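Local coordinates for protein blood group a-and b-cleaving endo-beta-galactosidase (Streptococcus pneumoniae, PDB 2YGL) that cleaves blood group A and B antigens as a family 98 endo-beta-galactosidase and, through the tandem CBM51 modules described here, probably binds such glycans, at residues A[44-49]-A[89-94]; A[78-83]-A[166-171]; A[103-108]-A[117-122]; A[196-201]-A[252-257]; A[266-271]-A[314-319]. All coordinates share one frame; numbering follows the deposited sequence.

Contact 1: A[44-49]-A[89-94]; sequences KISLLT and IDQSAN
An Asx turn closed by D90, at the start of the loop that follows strand 82-87 in the first CBM51 module, is the element that meets strand 45-48. OD1 of D90 makes the direct bond, accepting the backbone N of S46 at 2.9 Å from the syn side but about 31° out of the carboxylate plane. OD2 holds the turn and reaches the strand through a water. It takes two donors of its own loop, S92 N at 3.0 Å and S92 OG at 2.6 Å, which arrive from opposite faces of the carboxylate plane. CG of D90 stands anti to its backbone N (chi1 -163°), which carries the carboxylate across to the strand. In return Q91 N donates to S46 O at 3.1 Å. The water donates to K44 O and to D90 OD2 and accepts from S46 OG. Beyond these polar groups, Q91 CB lies 3.3 Å from S46 OG, and L47 CD2 reaches I89 O. P33 and V162 pack against the D90 side chain. With D90 buried and OD2 gripped by the amide and hydroxyl of S92 and a water, its carboxylate is probably ionised and held in a fixed orientation by these bonds, joining turn to strand without regular sheet pairing.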
# COMPACT_ATOMS: atom_id res chain seq x y z
N LYS A 44 5.28 11.89 31.81
CA LYS A 44 5.41 11.11 30.58
C LYS A 44 5.77 9.66 30.89
O LYS A 44 6.36 9.37 31.94
CB LYS A 44 6.47 11.71 29.66
CG LYS A 44 6.13 13.08 29.08
CD LYS A 44 7.27 13.59 28.20
CE LYS A 44 7.02 15.00 27.69
NZ LYS A 44 5.96 15.04 26.64
N ILE A 45 5.43 8.77 29.96
CA ILE A 45 5.86 7.37 30.00
C ILE A 45 7.38 7.31 29.97
O ILE A 45 8.02 7.96 29.14
CB ILE A 45 5.27 6.56 28.81
CG1 ILE A 45 3.76 6.38 28.99
CG2 ILE A 45 5.97 5.21 28.66
CD1 ILE A 45 3.02 6.00 27.73
N SER A 46 7.96 6.55 30.90
CA SER A 46 9.41 6.37 30.92
C SER A 46 9.82 4.95 31.29
O SER A 46 9.18 4.30 32.11
CB SER A 46 10.10 7.39 31.84
OG SER A 46 9.70 7.24 33.19
N LEU A 47 10.91 4.50 30.67
CA LEU A 47 11.42 3.16 30.88
C LEU A 47 12.93 3.17 31.06
O LEU A 47 13.62 4.07 30.55
CB LEU A 47 11.05 2.24 29.71
CG LEU A 47 9.62 1.72 29.64
CD1 LEU A 47 9.38 0.96 28.33
CD2 LEU A 47 9.30 0.84 30.84
N LEU A 48 13.43 2.18 31.78
CA LEU A 48 14.85 1.95 31.91
C LEU A 48 15.36 1.30 30.62
O LEU A 48 14.87 0.25 30.21
CB LEU A 48 15.12 1.03 33.10
CG LEU A 48 16.46 1.08 33.83
CD1 LEU A 48 16.69 2.44 34.47
CD2 LEU A 48 16.49 -0.01 34.90
N THR A 49 16.32 1.95 29.97
CA THR A 49 16.93 1.40 28.77
C THR A 49 18.31 0.80 29.11
O THR A 49 18.63 0.60 30.28
CB THR A 49 16.99 2.43 27.61
OG1 THR A 49 17.43 1.78 26.41
CG2 THR A 49 17.92 3.59 27.93
N ILE A 89 7.86 -2.09 32.82
CA ILE A 89 7.08 -1.46 33.88
C ILE A 89 7.53 -0.01 33.99
O ILE A 89 8.73 0.27 34.08
CB ILE A 89 7.25 -2.20 35.23
CG1 ILE A 89 6.76 -3.65 35.10
CG2 ILE A 89 6.50 -1.47 36.34
CD1 ILE A 89 7.14 -4.56 36.26
N ASP A 90 6.56 0.91 33.97
CA ASP A 90 6.86 2.34 34.02
C ASP A 90 7.65 2.73 35.27
O ASP A 90 7.41 2.19 36.36
CB ASP A 90 5.58 3.17 33.93
CG ASP A 90 5.86 4.61 33.57
OD1 ASP A 90 6.02 4.90 32.36
OD2 ASP A 90 5.92 5.45 34.48
N GLN A 91 8.57 3.67 35.11
CA GLN A 91 9.40 4.17 36.21
C GLN A 91 8.59 4.80 37.35
O GLN A 91 9.09 4.91 38.47
CB GLN A 91 10.44 5.17 35.68
CG GLN A 91 11.58 4.53 34.90
CD GLN A 91 12.55 3.78 35.79
OE1 GLN A 91 12.55 2.55 35.83
NE2 GLN A 91 13.37 4.52 36.52
N SER A 92 7.35 5.20 37.06
CA SER A 92 6.46 5.80 38.05
C SER A 92 5.75 4.77 38.96
O SER A 92 5.00 5.16 39.86
CB SER A 92 5.41 6.67 37.36
OG SER A 92 4.48 5.88 36.63
N ALA A 93 5.99 3.48 38.71
CA ALA A 93 5.31 2.42 39.46
C ALA A 93 5.64 2.41 40.95
O ALA A 93 6.74 2.77 41.35
CB ALA A 93 5.63 1.05 38.85
N ASN A 94 4.67 2.00 41.76
CA ASN A 94 4.90 1.71 43.17
C ASN A 94 5.67 0.39 43.26
O ASN A 94 5.11 -0.68 43.01
CB ASN A 94 3.57 1.62 43.93
CG ASN A 94 3.74 1.38 45.44
OD1 ASN A 94 4.82 1.07 45.93
ND2 ASN A 94 2.64 1.51 46.17
O HOH W 1 6.99 7.88 34.08

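Contact 2: A[78-83]-A[166-171]; sequences QGFEKF and AKLIKT
E81 and T171 meet through two bonds: OG1 of T171 donates to E81 OE1, which accepts with its syn lone pair at 2.8 Å, while the backbone N of T171 reaches E81 OE2, also at 2.8 Å, from well above the carboxylate plane. The carboxylate thus clasps hydroxyl and amide of one residue. Nearby, K170 NZ donates to Q78 O at 2.8 Å, its chain extended beyond CG and running past G79 O, with CE close to the F80 ring. The F80 ring receives L168 CB over one face, 3.7 Å from the centroid and 15° off the normal, a CH-pi contact; CD1 of L168 meets the ring at CE2, and CD2 touches F83 CD1 at 3.7 Å, near the plane of that second ring. The backbone sets this spacing. I169 O accepts from both E81 N and K82 N, a classic beta bulge, and I169 N returns a bond to K82 O at 2.9 Å, so that strand 82-87 runs antiparallel to strand 160-171. Further out, T7 of strand 4-8 packs on F80, and I75, M12 and I139 touch L168. The bulge puts E81 beside T171 just before regular pairing begins; E81, T171 and K170 thereby satisfy their polar groups along the more exposed rim, while F80, L168 and F83 pack on the buried side.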
# COMPACT_ATOMS: atom_id res chain seq x y z
N GLN A 78 -6.47 -1.83 6.66
CA GLN A 78 -5.63 -0.66 6.93
C GLN A 78 -4.27 -0.73 6.25
O GLN A 78 -3.63 0.30 6.02
CB GLN A 78 -5.44 -0.48 8.44
CG GLN A 78 -6.71 -0.19 9.21
CD GLN A 78 -6.99 1.29 9.33
OE1 GLN A 78 -7.33 1.95 8.35
NE2 GLN A 78 -6.86 1.82 10.54
N GLY A 79 -3.83 -1.95 5.94
CA GLY A 79 -2.58 -2.17 5.22
C GLY A 79 -1.31 -1.97 6.03
O GLY A 79 -0.25 -1.70 5.45
N PHE A 80 -1.39 -2.11 7.35
CA PHE A 80 -0.21 -2.02 8.20
C PHE A 80 0.72 -3.22 7.99
O PHE A 80 0.25 -4.33 7.75
CB PHE A 80 -0.59 -1.89 9.68
CG PHE A 80 -1.30 -0.61 10.02
CD1 PHE A 80 -0.69 0.62 9.80
CD2 PHE A 80 -2.58 -0.64 10.57
CE1 PHE A 80 -1.35 1.81 10.11
CE2 PHE A 80 -3.24 0.55 10.89
CZ PHE A 80 -2.63 1.77 10.66
N GLU A 81 2.02 -2.97 8.08
CA GLU A 81 3.02 -3.99 7.77
C GLU A 81 3.81 -4.42 9.01
O GLU A 81 4.26 -5.56 9.10
CB GLU A 81 3.97 -3.48 6.69
CG GLU A 81 3.29 -3.19 5.35
CD GLU A 81 4.07 -2.23 4.47
OE1 GLU A 81 5.32 -2.25 4.50
OE2 GLU A 81 3.43 -1.45 3.73
N LYS A 82 3.99 -3.49 9.95
CA LYS A 82 4.77 -3.75 11.16
C LYS A 82 4.13 -3.13 12.39
O LYS A 82 3.42 -2.12 12.31
CB LYS A 82 6.20 -3.20 11.01
CG LYS A 82 7.09 -3.96 10.03
CD LYS A 82 8.34 -3.17 9.66
CE LYS A 82 9.53 -3.53 10.53
NZ LYS A 82 10.17 -4.80 10.09
N PHE A 83 4.38 -3.75 13.54
CA PHE A 83 4.06 -3.16 14.83
C PHE A 83 5.34 -3.04 15.65
O PHE A 83 6.10 -4.00 15.76
CB PHE A 83 3.02 -4.00 15.59
CG PHE A 83 2.83 -3.59 17.02
CD1 PHE A 83 2.14 -2.41 17.34
CD2 PHE A 83 3.33 -4.37 18.06
CE1 PHE A 83 1.97 -2.02 18.66
CE2 PHE A 83 3.16 -3.99 19.39
CZ PHE A 83 2.48 -2.82 19.69
N ALA A 166 4.34 2.96 21.09
CA ALA A 166 3.54 1.96 20.36
C ALA A 166 2.98 2.51 19.05
O ALA A 166 2.19 3.46 19.05
CB ALA A 166 2.43 1.42 21.25
N LYS A 167 3.40 1.91 17.94
CA LYS A 167 3.06 2.41 16.61
C LYS A 167 2.82 1.29 15.59
O LYS A 167 3.40 0.20 15.70
CB LYS A 167 4.15 3.35 16.09
CG LYS A 167 5.52 2.69 15.90
CD LYS A 167 6.55 3.61 15.25
CE LYS A 167 7.15 4.56 16.26
NZ LYS A 167 8.47 5.10 15.81
N LEU A 168 1.98 1.57 14.61
CA LEU A 168 1.80 0.70 13.45
C LEU A 168 2.42 1.38 12.23
O LEU A 168 2.25 2.58 12.03
CB LEU A 168 0.32 0.39 13.23
CG LEU A 168 -0.38 -0.44 14.30
CD1 LEU A 168 -1.89 -0.38 14.15
CD2 LEU A 168 0.10 -1.88 14.28
N ILE A 169 3.15 0.60 11.43
CA ILE A 169 3.95 1.15 10.33
C ILE A 169 3.59 0.51 8.99
O ILE A 169 3.36 -0.70 8.91
CB ILE A 169 5.48 0.98 10.57
CG1 ILE A 169 5.86 1.40 11.99
CG2 ILE A 169 6.30 1.76 9.53
CD1 ILE A 169 7.30 1.05 12.37
N LYS A 170 3.54 1.33 7.94
CA LYS A 170 3.35 0.84 6.57
C LYS A 170 4.12 1.68 5.55
O LYS A 170 4.49 2.83 5.82
CB LYS A 170 1.85 0.79 6.21
CG LYS A 170 1.13 2.14 6.22
CD LYS A 170 -0.34 1.96 5.89
CE LYS A 170 -1.16 3.17 6.33
NZ LYS A 170 -2.63 2.92 6.19
N THR A 171 4.37 1.09 4.38
CA THR A 171 4.94 1.80 3.25
C THR A 171 3.87 2.70 2.62
O THR A 171 2.75 2.25 2.37
CB THR A 171 5.49 0.83 2.17
OG1 THR A 171 6.28 -0.18 2.80
CG2 THR A 171 6.34 1.58 1.14

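Contact 3: A[103-108]-A[117-122]; sequences VDRIEI and SSSVTN
S118 OG sits between its own backbone N and carbonyl carbon (chi1 62°), a setting that turns the hydroxyl toward strand 105-110, where it accepts I106 N at 2.9 Å in a nearly straight bond (N-H...O 176°). The serine's backbone N completes the exchange by donating to I106 O at 3.0 Å. With chi1 of -160°, R105 directs its aliphatic chain alongside the serines: CD lies 3.0 Å from S119 OG, which is itself hydrogen-bonded to S117 OG. NE of R105 meets E107 OE2 at 2.8 Å, a salt bridge within the strand in which the carboxylate oxygen lies near the guanidinium plane but is met from above its own plane. These contacts extend the hairpin formed by strands 105-110 and 113-117, at one margin of a five-stranded antiparallel sheet of the module's beta-sandwich. E107 and S117 form a non-hydrogen-bonded pair there, after which the chain leaves the sheet in a type I turn from S117 to V120. F151, on the neighbouring strand 145-151, makes a cation-pi contact with R105. A water bound to S118 OG donates to both D104 O and N122 O, linking the residue just before strand 105-110 to the departing loop.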
# COMPACT_ATOMS: atom_id res chain seq x y z
N VAL A 103 5.46 -8.42 36.82
CA VAL A 103 4.66 -8.78 35.65
C VAL A 103 5.18 -10.10 35.08
O VAL A 103 6.34 -10.20 34.70
CB VAL A 103 4.68 -7.65 34.58
CG1 VAL A 103 4.07 -8.12 33.26
CG2 VAL A 103 3.95 -6.42 35.11
N ASP A 104 4.30 -11.09 35.03
CA ASP A 104 4.66 -12.43 34.58
C ASP A 104 5.00 -12.48 33.09
O ASP A 104 5.99 -13.08 32.70
CB ASP A 104 3.54 -13.43 34.90
CG ASP A 104 3.57 -13.91 36.35
OD1 ASP A 104 4.22 -13.27 37.20
OD2 ASP A 104 2.93 -14.95 36.63
N ARG A 105 4.18 -11.82 32.27
CA ARG A 105 4.27 -11.95 30.82
C ARG A 105 3.59 -10.80 30.08
O ARG A 105 2.56 -10.29 30.51
CB ARG A 105 3.62 -13.28 30.40
CG ARG A 105 4.04 -13.80 29.05
CD ARG A 105 3.64 -15.26 28.89
NE ARG A 105 2.21 -15.47 28.74
CZ ARG A 105 1.39 -15.89 29.71
NH1 ARG A 105 1.86 -16.16 30.92
NH2 ARG A 105 0.10 -16.06 29.46
N ILE A 106 4.19 -10.39 28.96
CA ILE A 106 3.56 -9.48 28.02
C ILE A 106 3.54 -10.14 26.64
O ILE A 106 4.56 -10.65 26.17
CB ILE A 106 4.28 -8.10 27.94
CG1 ILE A 106 4.22 -7.39 29.30
CG2 ILE A 106 3.64 -7.22 26.86
CD1 ILE A 106 5.15 -6.18 29.42
N GLU A 107 2.37 -10.15 26.01
CA GLU A 107 2.22 -10.75 24.68
C GLU A 107 1.59 -9.79 23.68
O GLU A 107 0.83 -8.89 24.04
CB GLU A 107 1.36 -12.01 24.76
CG GLU A 107 2.00 -13.19 25.47
CD GLU A 107 1.04 -14.36 25.66
OE1 GLU A 107 -0.18 -14.19 25.42
OE2 GLU A 107 1.51 -15.44 26.05
N ILE A 108 1.93 -9.99 22.41
CA ILE A 108 1.23 -9.35 21.30
C ILE A 108 0.58 -10.44 20.46
O ILE A 108 1.22 -11.43 20.09
CB ILE A 108 2.18 -8.47 20.43
CG1 ILE A 108 2.91 -7.42 21.29
CG2 ILE A 108 1.41 -7.81 19.28
CD1 ILE A 108 2.00 -6.40 22.00
N SER A 117 5.97 -12.98 22.51
CA SER A 117 5.85 -13.28 23.93
C SER A 117 7.16 -12.96 24.63
O SER A 117 8.24 -13.30 24.14
CB SER A 117 5.49 -14.75 24.15
OG SER A 117 5.34 -15.03 25.53
N SER A 118 7.06 -12.29 25.78
CA SER A 118 8.23 -11.93 26.58
C SER A 118 8.85 -13.14 27.29
O SER A 118 9.94 -13.03 27.86
CB SER A 118 7.87 -10.84 27.60
OG SER A 118 6.88 -11.29 28.52
N SER A 119 8.16 -14.28 27.25
CA SER A 119 8.62 -15.52 27.90
C SER A 119 9.97 -16.01 27.40
O SER A 119 10.74 -16.60 28.15
CB SER A 119 7.59 -16.64 27.71
OG SER A 119 6.34 -16.27 28.26
N VAL A 120 10.24 -15.77 26.12
CA VAL A 120 11.46 -16.21 25.44
C VAL A 120 12.71 -15.59 26.08
O VAL A 120 13.64 -16.31 26.47
CB VAL A 120 11.40 -15.89 23.92
CG1 VAL A 120 12.68 -16.32 23.21
CG2 VAL A 120 10.19 -16.55 23.28
N THR A 121 12.71 -14.27 26.21
CA THR A 121 13.86 -13.55 26.75
C THR A 121 13.73 -13.28 28.26
O THR A 121 14.73 -13.13 28.96
CB THR A 121 14.08 -12.20 26.02
OG1 THR A 121 12.91 -11.39 26.16
CG2 THR A 121 14.35 -12.43 24.53
N ASN A 122 12.49 -13.24 28.74
CA ASN A 122 12.19 -12.94 30.14
C ASN A 122 11.24 -13.96 30.76
O ASN A 122 10.07 -13.65 30.99
CB ASN A 122 11.58 -11.53 30.28
CG ASN A 122 12.53 -10.42 29.87
OD1 ASN A 122 13.11 -9.75 30.72
ND2 ASN A 122 12.67 -10.21 28.57
O HOH W 2 7.61 -12.94 30.52

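Contact 4: A[196-201]-A[252-257]; sequences EWVDAT and SIKYDV
At the edge of the W197 indole lies Y255 OH, 3.7 Å from CE3, and the Y255 ring in turn takes W197 CB over a face, a CH-pi contact 4.2 Å from the centroid. A200 CB stands over the centre of one indole face, 3.6 Å above its plane. This layer belongs to the outer margin of a five-stranded antiparallel sheet in the second CBM51 module, where the short strand 199-200 is added to strand 251-256. CG of W197 lies between its backbone N and carbonyl carbon (chi1 51°), folding the indole back over A200; I253 CG2 touches both the indole and A200 CB. V211 and L243 supply further apolar contacts, and K213 makes a cation-pi contact with W197. The backbones are joined by V198 N to K254 O at 2.8 Å and by K254 N to D199 O at 2.9 Å. V198 CG1 packs against K254 CE, and D199 OD1 lies beside K254 CB. The charged ends of D199 and K254 stay 4.4 Å apart between OD2 and NZ, with a water bridging them. At the far end T201 pairs twice with S252: its N donates to S252 O, and its OG1 accepts S252 N at 2.9 Å.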
# COMPACT_ATOMS: atom_id res chain seq x y z
N GLU A 196 8.37 13.06 -24.88
CA GLU A 196 8.78 12.83 -26.27
C GLU A 196 9.21 11.38 -26.44
O GLU A 196 10.07 10.90 -25.70
CB GLU A 196 9.94 13.76 -26.66
CG GLU A 196 9.58 15.24 -26.71
CD GLU A 196 8.55 15.56 -27.77
OE1 GLU A 196 8.93 15.66 -28.96
OE2 GLU A 196 7.36 15.74 -27.42
N TRP A 197 8.60 10.69 -27.39
CA TRP A 197 9.06 9.35 -27.74
C TRP A 197 10.28 9.44 -28.66
O TRP A 197 10.50 10.47 -29.29
CB TRP A 197 7.94 8.52 -28.40
CG TRP A 197 7.24 9.19 -29.55
CD1 TRP A 197 7.78 9.59 -30.74
CD2 TRP A 197 5.84 9.51 -29.62
NE1 TRP A 197 6.82 10.15 -31.54
CE2 TRP A 197 5.62 10.12 -30.88
CE3 TRP A 197 4.76 9.36 -28.74
CZ2 TRP A 197 4.36 10.57 -31.28
CZ3 TRP A 197 3.51 9.81 -29.14
CH2 TRP A 197 3.32 10.40 -30.40
N VAL A 198 11.07 8.37 -28.70
CA VAL A 198 12.17 8.26 -29.67
C VAL A 198 11.57 8.12 -31.07
O VAL A 198 11.96 8.84 -31.99
CB VAL A 198 13.10 7.07 -29.34
CG1 VAL A 198 14.11 6.84 -30.46
CG2 VAL A 198 13.83 7.31 -28.02
N ASP A 199 10.63 7.19 -31.21
CA ASP A 199 9.83 7.04 -32.42
C ASP A 199 8.54 6.28 -32.13
O ASP A 199 8.42 5.60 -31.11
CB ASP A 199 10.62 6.38 -33.57
CG ASP A 199 11.50 5.24 -33.10
OD1 ASP A 199 11.02 4.37 -32.36
OD2 ASP A 199 12.69 5.23 -33.49
N ALA A 200 7.58 6.43 -33.03
CA ALA A 200 6.26 5.83 -32.88
C ALA A 200 5.69 5.45 -34.24
O ALA A 200 5.32 6.32 -35.04
CB ALA A 200 5.32 6.78 -32.15
N THR A 201 5.63 4.14 -34.51
CA THR A 201 5.04 3.64 -35.75
C THR A 201 3.58 3.27 -35.52
O THR A 201 3.15 3.08 -34.38
CB THR A 201 5.82 2.43 -36.32
OG1 THR A 201 5.83 1.37 -35.34
CG2 THR A 201 7.25 2.82 -36.68
N SER A 252 4.94 0.15 -32.89
CA SER A 252 5.68 0.33 -31.64
C SER A 252 5.91 1.79 -31.29
O SER A 252 6.24 2.60 -32.16
CB SER A 252 7.02 -0.41 -31.72
OG SER A 252 7.71 -0.34 -30.49
N ILE A 253 5.70 2.12 -30.02
CA ILE A 253 6.07 3.42 -29.48
C ILE A 253 7.25 3.19 -28.53
O ILE A 253 7.16 2.38 -27.60
CB ILE A 253 4.90 4.11 -28.73
CG1 ILE A 253 3.60 4.03 -29.54
CG2 ILE A 253 5.25 5.57 -28.40
CD1 ILE A 253 2.34 4.30 -28.73
N LYS A 254 8.35 3.90 -28.78
CA LYS A 254 9.60 3.68 -28.05
C LYS A 254 10.00 4.88 -27.21
O LYS A 254 10.01 6.02 -27.69
CB LYS A 254 10.73 3.31 -29.02
CG LYS A 254 12.07 3.02 -28.36
CD LYS A 254 13.00 2.21 -29.26
CE LYS A 254 13.82 3.10 -30.18
NZ LYS A 254 14.79 2.28 -30.96
N TYR A 255 10.34 4.62 -25.95
CA TYR A 255 10.82 5.66 -25.04
C TYR A 255 12.22 5.35 -24.54
O TYR A 255 12.53 4.21 -24.18
CB TYR A 255 9.86 5.83 -23.86
CG TYR A 255 8.51 6.35 -24.25
CD1 TYR A 255 8.27 7.73 -24.36
CD2 TYR A 255 7.46 5.48 -24.54
CE1 TYR A 255 7.02 8.21 -24.73
CE2 TYR A 255 6.21 5.96 -24.92
CZ TYR A 255 6.00 7.32 -25.01
OH TYR A 255 4.76 7.78 -25.38
N ASP A 256 13.07 6.37 -24.54
CA ASP A 256 14.39 6.29 -23.92
C ASP A 256 14.25 6.72 -22.47
O ASP A 256 14.06 7.91 -22.18
CB ASP A 256 15.38 7.18 -24.67
CG ASP A 256 16.78 7.17 -24.06
OD1 ASP A 256 17.07 6.34 -23.17
OD2 ASP A 256 17.60 8.01 -24.47
N VAL A 257 14.31 5.75 -21.56
CA VAL A 257 14.17 6.02 -20.13
C VAL A 257 15.49 5.91 -19.36
O VAL A 257 15.51 5.81 -18.14
CB VAL A 257 13.08 5.12 -19.47
CG1 VAL A 257 11.70 5.45 -20.01
CG2 VAL A 257 13.40 3.63 -19.64
O HOH W 3 12.00 8.88 -25.25
O HOH W 4 14.18 2.97 -33.59

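Contact 5: A[266-271]-A[314-319]; sequences ISYVGI and AFLVDV
Four backbone hydrogen bonds join S267 with V317 and V269 with F315. The shortest runs from V317 N to S267 O at 2.7 Å, while S267 N donates back to V317 O at 3.0 Å; V269 and F315 exchange two bonds of their own. CA-H...O contacts from I266 to V317 O and from Y268 to F315 O flank these bonds. On the sheet face carrying V269, F315 and V317, the F315 ring is turned back over the opposing strand because its CG sits between backbone N and carbonyl carbon (chi1 52°). V269 O lies over one ring face toward the rim, and V269 CB makes a CH-pi contact 4.0 Å from the centroid. CG2 of V269 meets CG2 of V317 at 3.6 Å. On the other face, L316 CD1 stands over the centre of the Y268 ring, 3.9 Å from its centroid, and L182 and P179 of helix 179-184 pack against the tyrosine. I266 and D318 run side by side beyond it, the D318 carboxylate being held by a salt bridge to R264. Antiparallel strands with one face turned to the second sheet, here F315 and V317 against Y298 of strand 295-299, fit the beta-sandwich of a CBM51 module.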
# COMPACT_ATOMS: atom_id res chain seq x y z
N ILE A 266 1.79 2.17 -15.83
CA ILE A 266 0.35 2.02 -15.56
C ILE A 266 -0.48 2.52 -16.73
O ILE A 266 -0.34 3.67 -17.14
CB ILE A 266 -0.11 2.83 -14.31
CG1 ILE A 266 0.91 2.76 -13.17
CG2 ILE A 266 -1.52 2.40 -13.87
CD1 ILE A 266 0.96 1.44 -12.48
N SER A 267 -1.37 1.67 -17.23
CA SER A 267 -2.31 2.06 -18.28
C SER A 267 -3.47 1.07 -18.44
O SER A 267 -3.28 -0.14 -18.32
CB SER A 267 -1.60 2.19 -19.63
OG SER A 267 -2.47 2.74 -20.61
N TYR A 268 -4.65 1.61 -18.70
CA TYR A 268 -5.75 0.81 -19.23
C TYR A 268 -5.56 0.66 -20.73
O TYR A 268 -5.10 1.59 -21.39
CB TYR A 268 -7.11 1.45 -18.90
CG TYR A 268 -7.48 1.28 -17.45
CD1 TYR A 268 -8.10 0.11 -16.99
CD2 TYR A 268 -7.19 2.28 -16.52
CE1 TYR A 268 -8.43 -0.05 -15.65
CE2 TYR A 268 -7.52 2.12 -15.18
CZ TYR A 268 -8.13 0.96 -14.75
OH TYR A 268 -8.45 0.81 -13.42
N VAL A 269 -5.90 -0.52 -21.26
CA VAL A 269 -5.66 -0.83 -22.67
C VAL A 269 -6.89 -1.47 -23.30
O VAL A 269 -7.45 -2.43 -22.76
CB VAL A 269 -4.43 -1.79 -22.86
CG1 VAL A 269 -4.15 -2.04 -24.34
CG2 VAL A 269 -3.19 -1.23 -22.19
N GLY A 270 -7.31 -0.93 -24.44
CA GLY A 270 -8.41 -1.49 -25.22
C GLY A 270 -8.62 -0.75 -26.52
O GLY A 270 -7.80 0.08 -26.92
N ILE A 271 -9.74 -1.05 -27.19
CA ILE A 271 -10.08 -0.41 -28.45
C ILE A 271 -11.00 0.78 -28.20
O ILE A 271 -12.02 0.66 -27.52
CB ILE A 271 -10.74 -1.43 -29.42
CG1 ILE A 271 -9.76 -2.55 -29.75
CG2 ILE A 271 -11.22 -0.74 -30.69
CD1 ILE A 271 -10.41 -3.89 -30.02
N ALA A 314 -11.73 -2.95 -21.40
CA ALA A 314 -10.33 -2.56 -21.35
C ALA A 314 -9.66 -3.14 -20.11
O ALA A 314 -10.25 -3.13 -19.03
CB ALA A 314 -10.19 -1.04 -21.37
N PHE A 315 -8.45 -3.67 -20.28
CA PHE A 315 -7.73 -4.30 -19.17
C PHE A 315 -6.67 -3.39 -18.56
O PHE A 315 -6.09 -2.55 -19.26
CB PHE A 315 -7.13 -5.66 -19.58
CG PHE A 315 -6.29 -5.60 -20.83
CD1 PHE A 315 -6.86 -5.82 -22.08
CD2 PHE A 315 -4.92 -5.37 -20.75
CE1 PHE A 315 -6.09 -5.78 -23.23
CE2 PHE A 315 -4.13 -5.33 -21.90
CZ PHE A 315 -4.72 -5.53 -23.15
N LEU A 316 -6.43 -3.55 -17.26
CA LEU A 316 -5.41 -2.78 -16.56
C LEU A 316 -4.04 -3.42 -16.73
O LEU A 316 -3.85 -4.60 -16.42
CB LEU A 316 -5.74 -2.63 -15.07
CG LEU A 316 -4.74 -1.88 -14.17
CD1 LEU A 316 -4.51 -0.44 -14.64
CD2 LEU A 316 -5.19 -1.89 -12.72
N VAL A 317 -3.10 -2.64 -17.26
CA VAL A 317 -1.70 -3.04 -17.32
C VAL A 317 -0.96 -2.30 -16.22
O VAL A 317 -0.91 -1.07 -16.21
CB VAL A 317 -1.06 -2.74 -18.70
CG1 VAL A 317 0.43 -3.07 -18.68
CG2 VAL A 317 -1.76 -3.53 -19.79
N ASP A 318 -0.40 -3.06 -15.28
CA ASP A 318 0.35 -2.50 -14.17
C ASP A 318 1.56 -3.39 -13.93
O ASP A 318 1.47 -4.44 -13.30
CB ASP A 318 -0.54 -2.43 -12.92
CG ASP A 318 0.15 -1.78 -11.73
OD1 ASP A 318 1.38 -1.52 -11.79
OD2 ASP A 318 -0.53 -1.52 -10.72
N VAL A 319 2.71 -2.95 -14.45
CA VAL A 319 3.91 -3.78 -14.47
C VAL A 319 5.14 -3.04 -13.94
O VAL A 319 5.33 -1.85 -14.21
CB VAL A 319 4.16 -4.38 -15.90
CG1 VAL A 319 4.41 -3.29 -16.94
CG2 VAL A 319 5.30 -5.41 -15.89

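How the contacts relate
Contacts 1, 2 and 3 belong to the first module, contacts 4 and 5 to the second. Contacts 2 and 5 use strands that probably correspond between the modules, 82-87 and 262-271, each paired to a different neighbour. Contacts 3 and 4 lie at margins of the five-stranded sheets, and contact 4 is the most exposed. Contact 5, buried, relies on backbone bonds and apolar packing across its strands, whereas contacts 1, 3 and 4 are bridged by waters. Contact 1, though buried, is mainly polar, a carboxylate and one backbone bond standing in for strand pairing. I89 of contact 1 and F83 of contact 2 touch V103 and I108 of contact 3; contacts 4 and 5 do not touch.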